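Local coordinates for hydrogenase maturation factor (Thermoanaerobacter tengcongensis, PDB 3VTI), which probably carries out the ATP-dependent dehydration of a carbamoyl group, received from HypF, to a nitrile during [NiFe]-hydrogenase maturation, at residues D22-T33 against T57-A66; I153-M161 against T171-P179. All coordinates share one frame; numbering follows the deposited sequence.

How the contacts relate
Contact 1 comes first along the chain and closes before contact 2 opens. Their centres are about 25 Å apart, on opposite sides of the chain's centre. Contact 1 joins strands 24-26 and 30-37 of the five-stranded mixed sheet to helix 49-60 and the turn after it, in the AIR synthase-related N-terminal domain. Contact 2 packs the start of helix 155-164 against the loop leading to helix 181-187, in the C-terminal domain. Asn59 ND2 probably hydrogen-bonds Ala178 O, and Val58 packs on Pro179, so helix 49-60 links both. The magnesium site lies where the two domains meet: contact 1 supplies Asp22 and Asp60, Asp199 joins them, and contact 2 packs on helix 49-60.

Contact 1: D22-T33 against T57-A66; sequences DAALLFGNITLT and TVNDASMRGA. With MG (magnesium ion), chain K.
Arg64 crosses Thr31 obliquely and reaches past it to the carbonyl of Ala23. Arg64 CB passes Thr31 OG1 at 3.9 Å, and CG stays beside the same hydroxyl. The chain bends at CB-CG (chi2 62°), and CD turns toward Ala23 O. Arg64 NE hydrogen-bonds Val136 O. At the tip, Arg64 NH1 donates to Ala23 O over 2.8 Å. The bond is bent, at 132° on the hydrogen. Leu25 CB lies over one face of the guanidinium, 3.7 Å from Arg64 NH1. Water 1 sits at the edge, in plane, and accepts from both NH1 and Leu25 N. A methionine here would probably leave Ala23 O without this donor and break the water link to Leu25 N.

Thr31 OG1 donates to Ala24 O from above the carbonyl plane. That oxygen also accepts from Leu32 N.

At the other end, Asp22 and Asp60 share the magnesium ion. Asp22 OD1 binds the magnesium at 2.2 Å and Asp60 OD1 at 2.0 Å. The carboxylates are nearly coplanar, 29° apart. The metal bridges two like-charged oxygens that would otherwise probably repel. Water 3 and Asp199 are further ligands, and Arg198 forms a salt bridge with Asp22 OD2. Met63 CB packs on Asp22 CB at 3.6 Å. Thr33 OG1 lies 3.4 Å from Asp60 CB. Thr33 CG2 meets Thr57 CG2 at 3.8 Å. Water 2 joins the hydroxyls of Thr33 and Thr57, and Thr57 OG1 also hydrogen-bonds Thr124 OG1.

The strand pair 24-26 and 30-33 thus runs over helix 49-60 and the residues that follow it, which lead into strand 66-78. Strand 120-130 pairs with strand 30-37, and helix 181-187 packs against Met63. A second copy of the protein packs on Ala24, Leu26 and Leu32.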
# COMPACT_ATOMS: atom_id res chain seq x y z
N ASP C 22 22.43 2.58 3.25
CA ASP C 22 21.52 2.51 2.09
C ASP C 22 21.30 1.06 1.66
O ASP C 22 20.29 0.73 1.06
CB ASP C 22 22.11 3.27 0.90
CG ASP C 22 21.98 4.77 1.04
OD1 ASP C 22 20.90 5.31 0.68
OD2 ASP C 22 22.96 5.42 1.49
N ALA C 23 22.28 0.21 1.96
CA ALA C 23 22.18 -1.21 1.63
C ALA C 23 23.04 -2.03 2.59
O ALA C 23 24.07 -1.56 3.06
CB ALA C 23 22.62 -1.44 0.19
N ALA C 24 22.60 -3.24 2.90
CA ALA C 24 23.43 -4.17 3.66
C ALA C 24 24.54 -4.71 2.76
O ALA C 24 24.31 -4.95 1.58
CB ALA C 24 22.60 -5.32 4.20
N LEU C 25 25.73 -4.90 3.30
CA LEU C 25 26.81 -5.54 2.56
C LEU C 25 27.01 -6.97 3.04
O LEU C 25 27.47 -7.20 4.15
CB LEU C 25 28.11 -4.73 2.66
CG LEU C 25 29.35 -5.35 2.00
CD1 LEU C 25 29.20 -5.36 0.47
CD2 LEU C 25 30.62 -4.61 2.41
N LEU C 26 26.67 -7.92 2.18
CA LEU C 26 26.72 -9.33 2.58
C LEU C 26 27.84 -10.07 1.87
O LEU C 26 28.13 -9.81 0.70
CB LEU C 26 25.38 -10.02 2.31
CG LEU C 26 24.10 -9.26 2.65
CD1 LEU C 26 22.92 -9.94 1.98
CD2 LEU C 26 23.88 -9.11 4.13
N PHE C 27 28.46 -10.99 2.61
CA PHE C 27 29.57 -11.83 2.13
C PHE C 27 30.79 -11.00 1.76
O PHE C 27 31.81 -11.54 1.31
CB PHE C 27 29.14 -12.76 0.98
CG PHE C 27 27.82 -13.46 1.21
CD1 PHE C 27 26.72 -13.16 0.40
CD2 PHE C 27 27.68 -14.40 2.22
CE1 PHE C 27 25.50 -13.82 0.59
CE2 PHE C 27 26.45 -15.05 2.42
CZ PHE C 27 25.36 -14.76 1.61
N GLY C 28 30.68 -9.69 1.96
CA GLY C 28 31.79 -8.78 1.72
C GLY C 28 31.75 -8.13 0.35
O GLY C 28 32.34 -7.06 0.16
N ASN C 29 31.05 -8.75 -0.60
CA ASN C 29 31.05 -8.27 -1.98
C ASN C 29 29.67 -8.03 -2.59
O ASN C 29 29.56 -7.37 -3.63
CB ASN C 29 31.84 -9.23 -2.87
CG ASN C 29 31.13 -10.54 -3.08
OD1 ASN C 29 30.53 -11.09 -2.17
ND2 ASN C 29 31.19 -11.06 -4.30
N ILE C 30 28.62 -8.56 -1.97
CA ILE C 30 27.28 -8.28 -2.49
C ILE C 30 26.43 -7.44 -1.53
O ILE C 30 26.54 -7.52 -0.30
CB ILE C 30 26.51 -9.54 -3.03
CG1 ILE C 30 25.98 -10.42 -1.90
CG2 ILE C 30 27.34 -10.33 -4.05
CD1 ILE C 30 24.57 -10.06 -1.49
N THR C 31 25.57 -6.65 -2.15
CA THR C 31 24.80 -5.67 -1.45
C THR C 31 23.30 -5.98 -1.60
O THR C 31 22.88 -6.61 -2.58
CB THR C 31 25.18 -4.28 -1.98
OG1 THR C 31 24.81 -3.29 -1.02
CG2 THR C 31 24.52 -3.97 -3.33
N LEU C 32 22.50 -5.57 -0.61
CA LEU C 32 21.05 -5.85 -0.57
C LEU C 32 20.23 -4.70 0.03
O LEU C 32 20.50 -4.26 1.15
CB LEU C 32 20.76 -7.14 0.19
CG LEU C 32 19.30 -7.56 0.41
CD1 LEU C 32 18.60 -7.93 -0.90
CD2 LEU C 32 19.25 -8.71 1.41
N THR C 33 19.23 -4.25 -0.73
CA THR C 33 18.39 -3.14 -0.32
C THR C 33 16.92 -3.45 -0.57
O THR C 33 16.59 -4.37 -1.34
CB THR C 33 18.78 -1.84 -1.06
OG1 THR C 33 17.96 -0.75 -0.61
CG2 THR C 33 18.62 -2.01 -2.57
N THR C 57 15.74 1.85 -6.12
CA THR C 57 16.41 0.65 -5.65
C THR C 57 17.72 0.39 -6.39
O THR C 57 18.67 -0.13 -5.80
CB THR C 57 15.48 -0.54 -5.74
OG1 THR C 57 14.44 -0.39 -4.76
CG2 THR C 57 16.23 -1.84 -5.50
N VAL C 58 17.77 0.76 -7.67
CA VAL C 58 19.02 0.70 -8.41
C VAL C 58 20.02 1.63 -7.73
O VAL C 58 21.17 1.27 -7.50
CB VAL C 58 18.80 1.08 -9.91
CG1 VAL C 58 20.14 1.45 -10.60
CG2 VAL C 58 18.07 -0.05 -10.66
N ASN C 59 19.55 2.82 -7.37
CA ASN C 59 20.38 3.80 -6.70
C ASN C 59 20.87 3.32 -5.34
O ASN C 59 22.08 3.32 -5.07
CB ASN C 59 19.65 5.14 -6.61
CG ASN C 59 19.41 5.76 -8.00
OD1 ASN C 59 20.07 5.39 -8.98
ND2 ASN C 59 18.46 6.70 -8.08
N ASP C 60 19.92 2.87 -4.50
CA ASP C 60 20.23 2.38 -3.17
C ASP C 60 21.24 1.22 -3.24
O ASP C 60 22.12 1.12 -2.39
CB ASP C 60 18.96 1.93 -2.44
CG ASP C 60 18.17 3.10 -1.83
OD1 ASP C 60 18.75 3.95 -1.12
OD2 ASP C 60 16.93 3.13 -2.02
N ALA C 61 21.12 0.38 -4.26
CA ALA C 61 21.99 -0.78 -4.43
C ALA C 61 23.41 -0.42 -4.90
O ALA C 61 24.30 -1.28 -4.88
CB ALA C 61 21.35 -1.79 -5.38
N SER C 62 23.60 0.84 -5.31
CA SER C 62 24.89 1.31 -5.79
C SER C 62 25.60 2.13 -4.73
O SER C 62 26.83 2.23 -4.74
CB SER C 62 24.72 2.17 -7.05
OG SER C 62 23.98 1.50 -8.08
N MET C 63 24.83 2.70 -3.80
CA MET C 63 25.35 3.65 -2.80
C MET C 63 26.46 3.10 -1.91
O MET C 63 27.05 3.83 -1.10
CB MET C 63 24.21 4.17 -1.92
CG MET C 63 23.18 4.95 -2.68
SD MET C 63 23.88 6.42 -3.42
CE MET C 63 22.73 6.68 -4.76
N ARG C 64 26.74 1.82 -2.07
CA ARG C 64 27.74 1.16 -1.27
C ARG C 64 29.02 0.98 -2.08
O ARG C 64 30.00 0.41 -1.60
CB ARG C 64 27.16 -0.18 -0.78
CG ARG C 64 27.63 -0.62 0.56
CD ARG C 64 27.26 0.35 1.70
NE ARG C 64 28.17 0.10 2.82
CZ ARG C 64 27.94 -0.79 3.79
NH1 ARG C 64 26.80 -1.49 3.80
NH2 ARG C 64 28.83 -0.97 4.76
N GLY C 65 29.03 1.51 -3.31
CA GLY C 65 30.16 1.36 -4.24
C GLY C 65 30.00 0.11 -5.09
O GLY C 65 30.93 -0.70 -5.23
N ALA C 66 28.82 -0.03 -5.68
CA ALA C 66 28.43 -1.29 -6.29
C ALA C 66 27.71 -1.14 -7.62
O ALA C 66 27.06 -0.11 -7.87
CB ALA C 66 27.58 -2.10 -5.31
MG MG K . 18.91 5.75 -0.17
O HOH W 1 26.18 -3.32 5.90
O HOH W 2 15.77 0.05 -2.40
O HOH W 3 18.49 4.64 1.91

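Contact 2: I153-M161 against T171-P179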
# COMPACT_ATOMS: atom_id res chain seq x y z
N ILE C 153 19.05 20.61 -6.61
CA ILE C 153 18.42 20.13 -5.38
C ILE C 153 16.94 20.47 -5.37
O ILE C 153 16.55 21.61 -5.65
CB ILE C 153 19.10 20.78 -4.14
CG1 ILE C 153 20.60 20.42 -4.09
CG2 ILE C 153 18.39 20.39 -2.84
CD1 ILE C 153 21.45 21.49 -3.38
N GLY C 154 16.11 19.47 -5.05
CA GLY C 154 14.70 19.69 -4.75
C GLY C 154 13.71 19.47 -5.88
O GLY C 154 12.53 19.79 -5.74
N ASP C 155 14.18 18.92 -6.99
CA ASP C 155 13.35 18.69 -8.16
C ASP C 155 12.13 17.82 -7.89
O ASP C 155 10.99 18.27 -8.05
CB ASP C 155 14.18 18.07 -9.27
CG ASP C 155 15.02 19.08 -9.98
OD1 ASP C 155 16.11 19.44 -9.49
OD2 ASP C 155 14.57 19.53 -11.05
N HIS C 156 12.38 16.58 -7.49
CA HIS C 156 11.32 15.61 -7.30
C HIS C 156 10.29 16.09 -6.26
O HIS C 156 9.09 16.16 -6.55
CB HIS C 156 11.89 14.26 -6.89
CG HIS C 156 10.85 13.20 -6.71
ND1 HIS C 156 10.36 12.45 -7.75
CD2 HIS C 156 10.19 12.78 -5.60
CE1 HIS C 156 9.46 11.61 -7.30
NE2 HIS C 156 9.33 11.79 -6.00
N GLY C 157 10.77 16.44 -5.07
CA GLY C 157 9.93 16.96 -4.00
C GLY C 157 8.98 18.05 -4.45
O GLY C 157 7.78 18.00 -4.16
N MET C 158 9.50 19.05 -5.16
CA MET C 158 8.64 20.13 -5.61
C MET C 158 7.72 19.70 -6.75
O MET C 158 6.59 20.19 -6.84
CB MET C 158 9.46 21.37 -5.97
CG MET C 158 8.61 22.63 -6.22
SD MET C 158 7.39 23.00 -4.93
CE MET C 158 8.43 23.68 -3.64
N ALA C 159 8.18 18.79 -7.59
CA ALA C 159 7.38 18.33 -8.72
C ALA C 159 6.11 17.59 -8.29
O ALA C 159 5.02 17.92 -8.74
CB ALA C 159 8.22 17.46 -9.69
N VAL C 160 6.25 16.60 -7.40
CA VAL C 160 5.08 15.85 -6.94
C VAL C 160 4.18 16.71 -6.04
O VAL C 160 2.97 16.61 -6.13
CB VAL C 160 5.42 14.45 -6.31
CG1 VAL C 160 6.65 13.84 -6.98
CG2 VAL C 160 5.61 14.52 -4.80
N MET C 161 4.78 17.57 -5.22
CA MET C 161 4.04 18.60 -4.47
C MET C 161 3.13 19.42 -5.39
O MET C 161 1.94 19.57 -5.13
CB MET C 161 5.04 19.51 -3.74
CG MET C 161 4.49 20.83 -3.20
SD MET C 161 4.45 20.93 -1.39
CE MET C 161 6.19 20.96 -0.98
N THR C 171 6.69 28.37 -14.00
CA THR C 171 7.37 27.33 -14.75
C THR C 171 6.96 25.94 -14.22
O THR C 171 7.04 25.69 -13.01
CB THR C 171 8.92 27.48 -14.64
OG1 THR C 171 9.26 28.87 -14.51
CG2 THR C 171 9.63 26.88 -15.85
N PRO C 172 6.51 25.03 -15.12
CA PRO C 172 6.26 23.66 -14.65
C PRO C 172 7.55 23.00 -14.16
O PRO C 172 8.63 23.21 -14.75
CB PRO C 172 5.71 22.96 -15.90
CG PRO C 172 6.19 23.78 -17.06
CD PRO C 172 6.23 25.19 -16.55
N ILE C 173 7.44 22.24 -13.08
CA ILE C 173 8.58 21.56 -12.48
C ILE C 173 8.48 20.07 -12.75
O ILE C 173 7.43 19.46 -12.52
CB ILE C 173 8.71 21.87 -10.96
CG1 ILE C 173 9.17 23.31 -10.77
CG2 ILE C 173 9.71 20.93 -10.29
CD1 ILE C 173 8.67 23.97 -9.52
N PHE C 174 9.57 19.50 -13.25
CA PHE C 174 9.66 18.08 -13.56
C PHE C 174 10.49 17.34 -12.53
O PHE C 174 11.45 17.88 -11.99
CB PHE C 174 10.28 17.89 -14.95
CG PHE C 174 9.41 18.36 -16.07
CD1 PHE C 174 9.40 19.71 -16.44
CD2 PHE C 174 8.57 17.47 -16.74
CE1 PHE C 174 8.58 20.15 -17.48
CE2 PHE C 174 7.74 17.91 -17.78
CZ PHE C 174 7.75 19.24 -18.15
N SER C 175 10.09 16.10 -12.27
CA SER C 175 10.85 15.21 -11.41
C SER C 175 12.17 14.82 -12.07
O SER C 175 12.30 14.86 -13.29
CB SER C 175 10.04 13.97 -11.10
OG SER C 175 10.78 13.08 -10.30
N ASP C 176 13.15 14.46 -11.25
CA ASP C 176 14.50 14.19 -11.73
C ASP C 176 14.81 12.69 -11.75
O ASP C 176 15.97 12.32 -11.93
CB ASP C 176 15.53 14.93 -10.88
CG ASP C 176 15.57 14.45 -9.42
OD1 ASP C 176 14.61 13.79 -8.96
OD2 ASP C 176 16.57 14.73 -8.72
N VAL C 177 13.78 11.85 -11.56
CA VAL C 177 13.93 10.39 -11.49
C VAL C 177 14.89 9.87 -12.54
O VAL C 177 14.69 10.08 -13.75
CB VAL C 177 12.59 9.65 -11.68
CG1 VAL C 177 12.71 8.21 -11.18
CG2 VAL C 177 11.49 10.35 -10.94
N ALA C 178 15.93 9.20 -12.07
CA ALA C 178 16.99 8.66 -12.91
C ALA C 178 17.76 7.56 -12.18
O ALA C 178 17.86 7.59 -10.95
CB ALA C 178 17.94 9.78 -13.33
N PRO C 179 18.28 6.56 -12.93
CA PRO C 179 19.21 5.59 -12.36
C PRO C 179 20.62 6.16 -12.43
O PRO C 179 21.06 6.63 -13.48
CB PRO C 179 19.07 4.39 -13.29
CG PRO C 179 18.73 4.98 -14.62
CD PRO C 179 17.96 6.26 -14.34
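His156 swings its ring away from its own backbone N (chi1 -179°), and Ser175 does the same with its hydroxyl (chi1 178°). These two torsions bring ND1 and OG together across the contact. The bond measures 2.7 Å between His156 ND1 and Ser175 OG, at an angle of 161°. Either atom could be the donor. The hydroxyl lies at the ring edge, in plane. The position of Ser175 OG is doubtful, and with it the exact geometry of this bond. Val160 CG1 sits over one face of the ring, offset toward its rim. Phe44 meets the ring with its plane at about a right angle. Together they probably limit how the imidazole can turn.

One turn further along the helix, Ala159 CB fits against the loop backbone, 3.5 Å from Ser175 N. Ala159 CB also touches Ile173 CG2 at 3.8 Å. The other branch of Ile173 ends at CD1, which meets Met158 CG at 3.6 Å in an oblique crossing. Ile173 CG2 also lies beside Asp155 O.

Asp155 and Asp176 pack through their CB atoms, 3.8 Å apart. Their carboxylates have partners outside the pair. Asp155 OD1 hydrogen-bonds Thr152 OG1. Asp176 takes Glu250 N at OD1 and forms a salt bridge with Lys252 through OD2. This probably eases the repulsion between the two acids.

Gly154 is the N-cap of the helix. The arrangement is a helix start packed on an extended loop within the AIR synthase-related C-terminal domain. Through Val177 and Pro179 the loop continues onto helix 49-60, at the junction with the N-terminal domain.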